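PDB 2UVK: YJHT from Escherichia coli, which converts the alpha-anomer of N-acetylneuraminate (sialic acid) to the beta-anomer, speeding the equilibrium between the two, and probably helps the bacterium compete for scarce sialic acid. Local coordinates for residues 26-35 / 46-57; 164-172 / 182-192. All blocks are in the same frame, centred on the assembly; numbering follows the deposited sequence. Where two conformers were deposited one is given.

Contact 1 of 2, residues 26-35 / 46-57; sequences LGSAGTAWYK and TALAAFPGGPRD
Over the centre of the Phe51 ring stands Leu26 CD1, 4.2 Å from the centroid and almost exactly on the ring normal, in a CH-pi contact. In the plane of that ring, Gly54 O and Arg56 NE lie at its edge, and Phe51 CE2 covers one face of the Arg56 guanidinium. The Trp33 indole takes Leu26 N toward the rim of one face and Phe51 CB at its edge, 3.8 Å from Trp33 NE1. Phe51 holds its CG away from the backbone N (chi1 -173°), which brings its side chain beside that of Trp33, their rings meeting obliquely, and leaves a flat face to the leucine methyl.

Backbone bonds carry these side chains. Phe51 N donates to Thr31 O at 2.8 Å, Leu48 N donates to Trp33 O, and Lys35 and Thr46 exchange two bonds as an antiparallel pair. Leu48 lies across the extended Lys35 chain at about a right angle, with Leu48 CD2 3.6 Å from Lys35 CD; the lysine's aliphatic carbons suit this partly exposed edge. At the other end Gly27 N donates to Arg56 O at 2.8 Å, on a backbone with positive phi (60°) that favours glycine.

Arg56 grips Gly53 O side-on with NE and NH2, both from the same face of that carbonyl, which helps fix the guanidinium's rotation. Asp87 forms a salt bridge with NH2, Gly72 O accepts from NH1, and Phe85 adds a cation-pi contact; together with Gly53 O, in the guanidinium plane, they probably offset the cost of burying the charge.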
loop_
_atom_site.group_PDB
_atom_site.type_symbol
_atom_site.label_atom_id
_atom_site.label_comp_id
_atom_site.label_asym_id
_atom_site.label_seq_id
_atom_site.Cartn_x
_atom_site.Cartn_y
_atom_site.Cartn_z
ATOM N N LEU B 26 3.978 15.802 -20.003
ATOM C CA LEU B 26 4.041 15.924 -18.538
ATOM C C LEU B 26 5.426 16.329 -18.045
ATOM O O LEU B 26 6.195 16.926 -18.772
ATOM C CB LEU B 26 3.461 14.692 -17.861
ATOM C CG LEU B 26 2.063 14.285 -18.321
ATOM C CD1 LEU B 26 1.548 13.022 -17.636
ATOM C CD2 LEU B 26 1.069 15.469 -18.181
ATOM N N GLY B 27 5.694 16.097 -16.758
ATOM C CA GLY B 27 6.904 16.601 -16.164
ATOM C C GLY B 27 6.901 18.103 -16.295
ATOM O O GLY B 27 5.850 18.742 -16.103
ATOM N N SER B 28 8.040 18.675 -16.622
ATOM C CA SER B 28 8.151 20.141 -16.703
ATOM C C SER B 28 7.383 20.722 -17.896
ATOM O O SER B 28 7.319 21.962 -18.042
ATOM C CB SER B 28 9.612 20.574 -16.697
ATOM O OG SER B 28 10.331 19.987 -17.757
ATOM N N ALA B 29 6.793 19.860 -18.730
ATOM C CA ALA B 29 5.889 20.325 -19.801
ATOM C C ALA B 29 4.475 20.636 -19.303
ATOM O O ALA B 29 3.621 21.074 -20.072
ATOM C CB ALA B 29 5.855 19.340 -20.960
ATOM N N GLY B 30 4.214 20.461 -18.016
ATOM C CA GLY B 30 2.880 20.709 -17.495
ATOM C C GLY B 30 1.883 19.735 -18.033
ATOM O O GLY B 30 2.160 18.548 -18.067
ATOM N N THR B 31 0.705 20.212 -18.440
ATOM C CA THR B 31 -0.297 19.330 -18.996
ATOM C C THR B 31 -0.089 19.029 -20.502
ATOM O O THR B 31 -0.894 18.288 -21.106
ATOM C CB THR B 31 -1.701 19.887 -18.797
ATOM O OG1 THR B 31 -1.774 21.201 -19.389
ATOM C CG2 THR B 31 -2.029 19.976 -17.301
ATOM N N ALA B 32 0.980 19.572 -21.083
ATOM C CA ALA B 32 1.201 19.446 -22.537
ATOM C C ALA B 32 1.650 18.037 -22.910
ATOM O O ALA B 32 2.436 17.418 -22.196
ATOM C CB ALA B 32 2.206 20.446 -23.010
ATOM N N TRP B 33 1.134 17.558 -24.051
ATOM C CA TRP B 33 1.614 16.391 -24.767
ATOM C C TRP B 33 1.925 16.799 -26.198
ATOM O O TRP B 33 1.317 17.740 -26.721
ATOM C CB TRP B 33 0.577 15.278 -24.765
ATOM C CG TRP B 33 0.630 14.501 -23.493
ATOM C CD1 TRP B 33 0.098 14.869 -22.304
ATOM C CD2 TRP B 33 1.293 13.255 -23.282
ATOM N NE1 TRP B 33 0.358 13.902 -21.355
ATOM C CE2 TRP B 33 1.088 12.900 -21.940
ATOM C CE3 TRP B 33 2.021 12.382 -24.107
ATOM C CZ2 TRP B 33 1.603 11.734 -21.402
ATOM C CZ3 TRP B 33 2.510 11.215 -23.572
ATOM C CH2 TRP B 33 2.307 10.898 -22.240
ATOM N N TYR B 34 2.898 16.115 -26.767
ATOM C CA TYR B 34 3.302 16.298 -28.160
ATOM C C TYR B 34 3.538 14.954 -28.802
ATOM O O TYR B 34 3.876 14.000 -28.134
ATOM C CB TYR B 34 4.582 17.113 -28.249
ATOM C CG TYR B 34 4.610 18.345 -27.388
ATOM C CD1 TYR B 34 4.138 19.553 -27.859
ATOM C CD2 TYR B 34 5.129 18.292 -26.100
ATOM C CE1 TYR B 34 4.173 20.692 -27.052
ATOM C CE2 TYR B 34 5.171 19.435 -25.283
ATOM C CZ TYR B 34 4.696 20.616 -25.766
ATOM O OH TYR B 34 4.745 21.747 -24.936
ATOM N N LYS B 35 3.377 14.904 -30.128
ATOM C CA LYS B 35 3.753 13.717 -30.901
ATOM C C LYS B 35 4.719 14.075 -32.023
ATOM O O LYS B 35 4.770 15.207 -32.463
ATOM C CB LYS B 35 2.529 13.017 -31.471
ATOM C CG LYS B 35 1.822 13.763 -32.610
ATOM C CD LYS B 35 0.606 12.969 -33.009
ATOM C CE LYS B 35 -0.168 13.627 -34.117
ATOM N NZ LYS B 35 -1.372 12.787 -34.431
ATOM N N THR B 46 4.098 18.046 -32.700
ATOM C CA THR B 46 2.732 18.527 -32.786
ATOM C C THR B 46 2.058 18.459 -31.415
ATOM O O THR B 46 1.999 17.399 -30.819
ATOM C CB THR B 46 1.918 17.667 -33.776
ATOM O OG1 THR B 46 2.473 17.812 -35.091
ATOM C CG2 THR B 46 0.436 18.060 -33.777
ATOM N N ALA B 47 1.527 19.592 -30.958
ATOM C CA ALA B 47 0.804 19.660 -29.680
ATOM C C ALA B 47 -0.499 18.887 -29.730
ATOM O O ALA B 47 -1.298 19.013 -30.673
ATOM C CB ALA B 47 0.540 21.102 -29.286
ATOM N N LEU B 48 -0.712 18.064 -28.705
ATOM C CA LEU B 48 -1.894 17.255 -28.579
ATOM C C LEU B 48 -2.864 17.863 -27.557
ATOM O O LEU B 48 -2.567 18.878 -26.910
ATOM C CB LEU B 48 -1.481 15.831 -28.183
ATOM C CG LEU B 48 -0.480 15.115 -29.095
ATOM C CD1 LEU B 48 -0.196 13.704 -28.602
ATOM C CD2 LEU B 48 -1.009 15.087 -30.563
ATOM N N ALA B 49 -3.999 17.216 -27.384
ATOM C CA ALA B 49 -4.947 17.609 -26.358
ATOM C C ALA B 49 -4.260 17.558 -24.991
ATOM O O ALA B 49 -3.489 16.636 -24.707
ATOM C CB ALA B 49 -6.157 16.700 -26.396
ATOM N N ALA B 50 -4.539 18.559 -24.178
ATOM C CA ALA B 50 -3.944 18.651 -22.845
ATOM C C ALA B 50 -4.370 17.499 -21.948
ATOM O O ALA B 50 -5.482 17.006 -21.993
ATOM C CB ALA B 50 -4.318 19.982 -22.191
ATOM N N PHE B 51 -3.441 17.083 -21.095
ATOM C CA PHE B 51 -3.731 16.082 -20.078
ATOM C C PHE B 51 -4.719 16.657 -19.068
ATOM O O PHE B 51 -4.452 17.712 -18.511
ATOM C CB PHE B 51 -2.416 15.681 -19.403
ATOM C CG PHE B 51 -2.546 14.535 -18.442
ATOM C CD1 PHE B 51 -2.752 13.248 -18.890
ATOM C CD2 PHE B 51 -2.460 14.749 -17.067
ATOM C CE1 PHE B 51 -2.865 12.198 -17.982
ATOM C CE2 PHE B 51 -2.568 13.702 -16.190
ATOM C CZ PHE B 51 -2.760 12.446 -16.642
ATOM N N PRO B 52 -5.851 15.976 -18.839
ATOM C CA PRO B 52 -6.872 16.511 -17.969
ATOM C C PRO B 52 -6.668 16.291 -16.469
ATOM O O PRO B 52 -7.465 16.786 -15.668
ATOM C CB PRO B 52 -8.115 15.747 -18.428
ATOM C CG PRO B 52 -7.635 14.484 -18.841
ATOM C CD PRO B 52 -6.324 14.735 -19.473
ATOM N N GLY B 53 -5.638 15.537 -16.089
ATOM C CA GLY B 53 -5.418 15.221 -14.656
ATOM C C GLY B 53 -4.450 16.128 -13.914
ATOM O O GLY B 53 -3.997 15.804 -12.776
ATOM N N GLY B 54 -4.123 17.271 -14.513
ATOM C CA GLY B 54 -3.149 18.183 -13.982
ATOM C C GLY B 54 -1.719 17.761 -14.223
ATOM O O GLY B 54 -1.479 16.634 -14.675
ATOM N N PRO B 55 -0.751 18.645 -13.940
ATOM C CA PRO B 55 0.655 18.300 -14.100
ATOM C C PRO B 55 1.047 17.090 -13.271
ATOM O O PRO B 55 0.535 16.920 -12.177
ATOM C CB PRO B 55 1.377 19.531 -13.586
ATOM C CG PRO B 55 0.363 20.676 -13.828
ATOM C CD PRO B 55 -0.923 20.052 -13.510
ATOM N N ARG B 56 1.942 16.266 -13.821
ATOM C CA ARG B 56 2.433 15.049 -13.140
ATOM C C ARG B 56 3.917 14.933 -13.354
ATOM O O ARG B 56 4.372 14.956 -14.514
ATOM C CB ARG B 56 1.802 13.764 -13.694
ATOM C CG ARG B 56 0.287 13.697 -13.663
ATOM C CD ARG B 56 -0.345 13.721 -12.270
ATOM N NE ARG B 56 -1.810 13.713 -12.316
ATOM C CZ ARG B 56 -2.592 12.643 -12.397
ATOM N NH1 ARG B 56 -2.070 11.422 -12.456
ATOM N NH2 ARG B 56 -3.918 12.761 -12.396
ATOM N N ASP B 57 4.677 14.803 -12.264
ATOM C CA ASP B 57 6.087 14.402 -12.331
ATOM C C ASP B 57 6.179 12.914 -12.035
ATOM O O ASP B 57 5.441 12.381 -11.233
ATOM C CB ASP B 57 6.924 15.144 -11.287
ATOM C CG ASP B 57 7.236 16.567 -11.654
ATOM O OD1 ASP B 57 7.068 17.009 -12.812
ATOM O OD2 ASP B 57 7.690 17.286 -10.717
HETATM O O HOH W 1 3.274 17.697 -15.781
HETATM O O HOH W 2 4.711 18.527 -13.034
HETATM O O HOH W 3 -0.441 19.694 -25.474
HETATM O O HOH W 4 4.077 15.666 -35.591
#

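Contact 2 of 2, residues 164-172 / 182-192; sequences YFFNKFLLS and YAGESPWYGTA
Lys168 NZ is held by two waters, water 7 at 2.7 Å from NZ and water 8, and by Glu185 of the second subunit in a salt bridge, while Glu185 OE2 of its own chain makes only a long salt bridge to Lys168 NZ at 3.9 Å. Water 7 also donates to Glu185 OE2 and Ser186 O. The extended lysine and the glutamate run side by side, pointing the same way. Glu185 OE1 accepts from Tyr182 OH at 2.6 Å through its anti lone pair, at the edge of the tyrosine ring. Phe169 lies alongside the glutamate, its CE1 3.6 Å from Glu185 OE1 and its ring turned 67° from the carboxylate plane; its CD1 meets Tyr182 CE1 edge to edge. With an alanine at Glu185, Tyr182 OH is likely to lose this acceptor, and Lys168 of each subunit its carboxylate mates.

Farther along, Phe166 CE2 packs 3.7 Å from Ala192 CB, and the Phe166 side chain lies about 4 Å from that of Glu209, the predicted proton acceptor. Gly190 is suited to its place because a CB would clash with Asn167 O.

Two bonds hold Leu170: Leu170 N donates to Gly184 O, and Leu170 O accepts 2.8 Å from Ala183 N. Ala183 and Gly184 thus both face Leu170, the glycine tolerating a phi of 147°. This is a classic beta bulge, set here between the third and fourth strands of a Kelch propeller blade that packs against the second subunit.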
loop_
_atom_site.group_PDB
_atom_site.type_symbol
_atom_site.label_atom_id
_atom_site.label_comp_id
_atom_site.label_asym_id
_atom_site.label_seq_id
_atom_site.Cartn_x
_atom_site.Cartn_y
_atom_site.Cartn_z
ATOM N N TYR B 164 10.189 2.617 4.564
ATOM C CA TYR B 164 9.562 3.493 3.542
ATOM C C TYR B 164 8.579 2.763 2.650
ATOM O O TYR B 164 7.857 3.393 1.898
ATOM C CB TYR B 164 10.611 4.181 2.690
ATOM C CG TYR B 164 11.489 5.120 3.488
ATOM C CD1 TYR B 164 11.136 6.457 3.698
ATOM C CD2 TYR B 164 12.647 4.645 4.100
ATOM C CE1 TYR B 164 11.955 7.312 4.459
ATOM C CE2 TYR B 164 13.456 5.478 4.833
ATOM C CZ TYR B 164 13.111 6.800 5.017
ATOM O OH TYR B 164 13.945 7.598 5.796
ATOM N N PHE B 165 8.533 1.442 2.743
ATOM C CA PHE B 165 7.533 0.657 2.057
ATOM C C PHE B 165 7.473 1.012 0.584
ATOM O O PHE B 165 6.380 1.118 0.006
ATOM C CB PHE B 165 6.198 0.764 2.753
ATOM C CG PHE B 165 6.188 0.112 4.098
ATOM C CD1 PHE B 165 5.808 -1.211 4.236
ATOM C CD2 PHE B 165 6.552 0.815 5.228
ATOM C CE1 PHE B 165 5.811 -1.811 5.479
ATOM C CE2 PHE B 165 6.558 0.209 6.468
ATOM C CZ PHE B 165 6.175 -1.095 6.589
ATOM N N PHE B 166 8.620 1.174 -0.058
ATOM C CA PHE B 166 8.629 1.249 -1.529
ATOM C C PHE B 166 7.992 -0.040 -2.095
ATOM O O PHE B 166 8.119 -1.117 -1.503
ATOM C CB PHE B 166 10.026 1.464 -2.089
ATOM C CG PHE B 166 10.587 2.850 -1.905
ATOM C CD1 PHE B 166 9.954 3.818 -1.129
ATOM C CD2 PHE B 166 11.776 3.174 -2.513
ATOM C CE1 PHE B 166 10.489 5.084 -1.035
ATOM C CE2 PHE B 166 12.312 4.444 -2.400
ATOM C CZ PHE B 166 11.652 5.396 -1.663
ATOM N N ASN B 167 7.308 0.079 -3.226
ATOM C CA ASN B 167 6.414 -0.978 -3.687
ATOM C C ASN B 167 7.177 -2.116 -4.353
ATOM O O ASN B 167 7.742 -1.934 -5.443
ATOM C CB ASN B 167 5.407 -0.431 -4.701
ATOM C CG ASN B 167 4.336 -1.434 -5.052
ATOM O OD1 ASN B 167 4.220 -2.478 -4.418
ATOM N ND2 ASN B 167 3.497 -1.096 -6.055
ATOM N N LYS B 168 7.194 -3.272 -3.683
ATOM C CA LYS B 168 7.860 -4.460 -4.231
ATOM C C LYS B 168 6.905 -5.354 -5.017
ATOM O O LYS B 168 7.351 -6.318 -5.649
ATOM C CB LYS B 168 8.525 -5.300 -3.120
ATOM C CG LYS B 168 7.587 -5.979 -2.177
ATOM C CD LYS B 168 8.330 -6.922 -1.219
ATOM C CE LYS B 168 7.412 -7.635 -0.280
ATOM N NZ LYS B 168 8.187 -8.718 0.456
ATOM N N PHE B 169 5.602 -5.060 -4.978
ATOM C CA PHE B 169 4.610 -5.860 -5.688
ATOM C C PHE B 169 4.656 -5.573 -7.171
ATOM O O PHE B 169 5.023 -4.486 -7.598
ATOM C CB PHE B 169 3.211 -5.613 -5.162
ATOM C CG PHE B 169 3.010 -6.083 -3.763
ATOM C CD1 PHE B 169 2.751 -7.417 -3.508
ATOM C CD2 PHE B 169 3.082 -5.205 -2.696
ATOM C CE1 PHE B 169 2.543 -7.863 -2.232
ATOM C CE2 PHE B 169 2.879 -5.645 -1.418
ATOM C CZ PHE B 169 2.624 -6.991 -1.185
ATOM N N LEU B 170 4.264 -6.580 -7.950
ATOM C CA LEU B 170 4.092 -6.442 -9.389
ATOM C C LEU B 170 2.591 -6.464 -9.670
ATOM O O LEU B 170 1.890 -7.402 -9.281
ATOM C CB LEU B 170 4.777 -7.601 -10.126
ATOM C CG LEU B 170 4.795 -7.539 -11.657
ATOM C CD1 LEU B 170 5.624 -6.414 -12.163
ATOM C CD2 LEU B 170 5.318 -8.875 -12.220
ATOM N N LEU B 171 2.108 -5.411 -10.330
ATOM C CA LEU B 171 0.692 -5.218 -10.611
ATOM C C LEU B 171 0.492 -5.314 -12.116
ATOM O O LEU B 171 1.372 -4.920 -12.879
ATOM C CB LEU B 171 0.258 -3.816 -10.142
ATOM C CG LEU B 171 0.663 -3.367 -8.718
ATOM C CD1 LEU B 171 0.193 -1.900 -8.507
ATOM C CD2 LEU B 171 0.136 -4.288 -7.663
ATOM N N SER B 172 -0.652 -5.826 -12.550
ATOM C CA SER B 172 -0.971 -5.780 -13.978
ATOM C C SER B 172 -2.328 -5.118 -14.204
ATOM O O SER B 172 -3.311 -5.415 -13.520
ATOM C CB SER B 172 -0.912 -7.179 -14.625
ATOM O OG SER B 172 -1.898 -8.054 -14.110
ATOM N N TYR B 182 -3.055 -8.645 -8.965
ATOM C CA TYR B 182 -1.786 -9.097 -8.435
ATOM C C TYR B 182 -1.076 -9.953 -9.496
ATOM O O TYR B 182 -1.657 -10.939 -9.992
ATOM C CB TYR B 182 -2.018 -9.925 -7.190
ATOM C CG TYR B 182 -0.764 -10.561 -6.623
ATOM C CD1 TYR B 182 -0.031 -9.933 -5.627
ATOM C CD2 TYR B 182 -0.305 -11.802 -7.089
ATOM C CE1 TYR B 182 1.128 -10.512 -5.105
ATOM C CE2 TYR B 182 0.849 -12.374 -6.583
ATOM C CZ TYR B 182 1.557 -11.735 -5.584
ATOM O OH TYR B 182 2.706 -12.316 -5.045
ATOM N N ALA B 183 0.157 -9.594 -9.834
ATOM C CA ALA B 183 0.966 -10.317 -10.826
ATOM C C ALA B 183 2.215 -10.972 -10.244
ATOM O O ALA B 183 2.865 -11.780 -10.912
ATOM C CB ALA B 183 1.324 -9.395 -11.958
ATOM N N GLY B 184 2.549 -10.654 -8.997
ATOM C CA GLY B 184 3.749 -11.160 -8.359
ATOM C C GLY B 184 4.340 -10.171 -7.390
ATOM O O GLY B 184 3.716 -9.179 -7.055
ATOM N N GLU B 185 5.548 -10.468 -6.947
ATOM C CA GLU B 185 6.271 -9.589 -6.039
ATOM C C GLU B 185 7.722 -9.951 -5.967
ATOM O O GLU B 185 8.111 -11.123 -6.113
ATOM C CB GLU B 185 5.669 -9.612 -4.650
ATOM C CG GLU B 185 5.786 -10.899 -3.933
ATOM C CD GLU B 185 4.914 -10.928 -2.712
ATOM O OE1 GLU B 185 3.712 -11.200 -2.879
ATOM O OE2 GLU B 185 5.430 -10.664 -1.592
ATOM N N SER B 186 8.531 -8.943 -5.734
ATOM C CA SER B 186 9.962 -9.146 -5.625
ATOM C C SER B 186 10.284 -9.941 -4.386
ATOM O O SER B 186 9.749 -9.671 -3.307
ATOM C CB SER B 186 10.684 -7.823 -5.524
ATOM O OG SER B 186 12.065 -8.042 -5.430
ATOM N N PRO B 187 11.183 -10.934 -4.520
ATOM C CA PRO B 187 11.701 -11.520 -3.292
ATOM C C PRO B 187 12.577 -10.610 -2.426
ATOM O O PRO B 187 12.894 -10.975 -1.282
ATOM C CB PRO B 187 12.561 -12.684 -3.801
ATOM C CG PRO B 187 12.291 -12.823 -5.290
ATOM C CD PRO B 187 11.744 -11.519 -5.748
ATOM N N TRP B 188 12.934 -9.431 -2.943
ATOM C CA TRP B 188 13.896 -8.537 -2.301
ATOM C C TRP B 188 13.201 -7.242 -1.833
ATOM O O TRP B 188 12.590 -7.242 -0.776
ATOM C CB TRP B 188 15.064 -8.299 -3.258
ATOM C CG TRP B 188 15.729 -9.628 -3.569
ATOM C CD1 TRP B 188 16.405 -10.408 -2.689
ATOM C CD2 TRP B 188 15.696 -10.342 -4.805
ATOM N NE1 TRP B 188 16.816 -11.558 -3.304
ATOM C CE2 TRP B 188 16.404 -11.543 -4.605
ATOM C CE3 TRP B 188 15.163 -10.080 -6.073
ATOM C CZ2 TRP B 188 16.562 -12.485 -5.610
ATOM C CZ3 TRP B 188 15.326 -11.019 -7.064
ATOM C CH2 TRP B 188 16.035 -12.203 -6.836
ATOM N N TYR B 189 13.297 -6.161 -2.593
ATOM C CA TYR B 189 12.749 -4.869 -2.152
ATOM C C TYR B 189 12.341 -4.057 -3.372
ATOM O O TYR B 189 12.814 -4.295 -4.482
ATOM C CB TYR B 189 13.784 -4.093 -1.314
ATOM C CG TYR B 189 15.109 -3.956 -2.000
ATOM C CD1 TYR B 189 15.384 -2.898 -2.848
ATOM C CD2 TYR B 189 16.110 -4.921 -1.823
ATOM C CE1 TYR B 189 16.580 -2.792 -3.504
ATOM C CE2 TYR B 189 17.316 -4.821 -2.481
ATOM C CZ TYR B 189 17.564 -3.758 -3.327
ATOM O OH TYR B 189 18.763 -3.679 -3.988
ATOM N N GLY B 190 11.461 -3.083 -3.164
ATOM C CA GLY B 190 11.075 -2.158 -4.228
ATOM C C GLY B 190 11.988 -0.951 -4.269
ATOM O O GLY B 190 12.696 -0.683 -3.312
ATOM N N THR B 191 11.998 -0.281 -5.416
ATOM C CA THR B 191 12.751 0.937 -5.608
ATOM C C THR B 191 11.835 2.013 -6.205
ATOM O O THR B 191 10.758 1.722 -6.701
ATOM C CB THR B 191 13.897 0.729 -6.625
ATOM O OG1 THR B 191 13.328 0.383 -7.905
ATOM C CG2 THR B 191 14.891 -0.363 -6.128
ATOM N N ALA B 192 12.335 3.239 -6.173
ATOM C CA ALA B 192 11.694 4.368 -6.839
ATOM C C ALA B 192 12.718 4.941 -7.825
ATOM O O ALA B 192 13.836 5.237 -7.457
ATOM C CB ALA B 192 11.263 5.414 -5.806
HETATM O O HOH W 5 10.234 -2.631 -0.646
HETATM O O HOH W 6 10.436 -2.125 -7.502
HETATM O O HOH W 7 8.635 -10.757 -1.231
HETATM O O HOH W 8 11.230 -9.058 0.851
#

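In the fold
Contact 1 comes first along the chain, in Kelch repeat 1, and closes before contact 2 opens in Kelch repeat 4. Each joins the third and fourth strands of its own four-stranded antiparallel sheet: 33-37 with 46-47 in contact 1, and 169-174 with 179-185 in contact 2. The two share no strand. Their centres are 28 Å apart, their nearest atoms about 11 Å, and they lie on opposite sides of the chain's centre, as blades well separated around the propeller can be. The two hairpins have different surroundings: contact 1 packs on strands 67-71 and 88-92 of the next sheet, whereas contact 2 meets the second subunit of the homodimer and approaches the predicted catalytic residue.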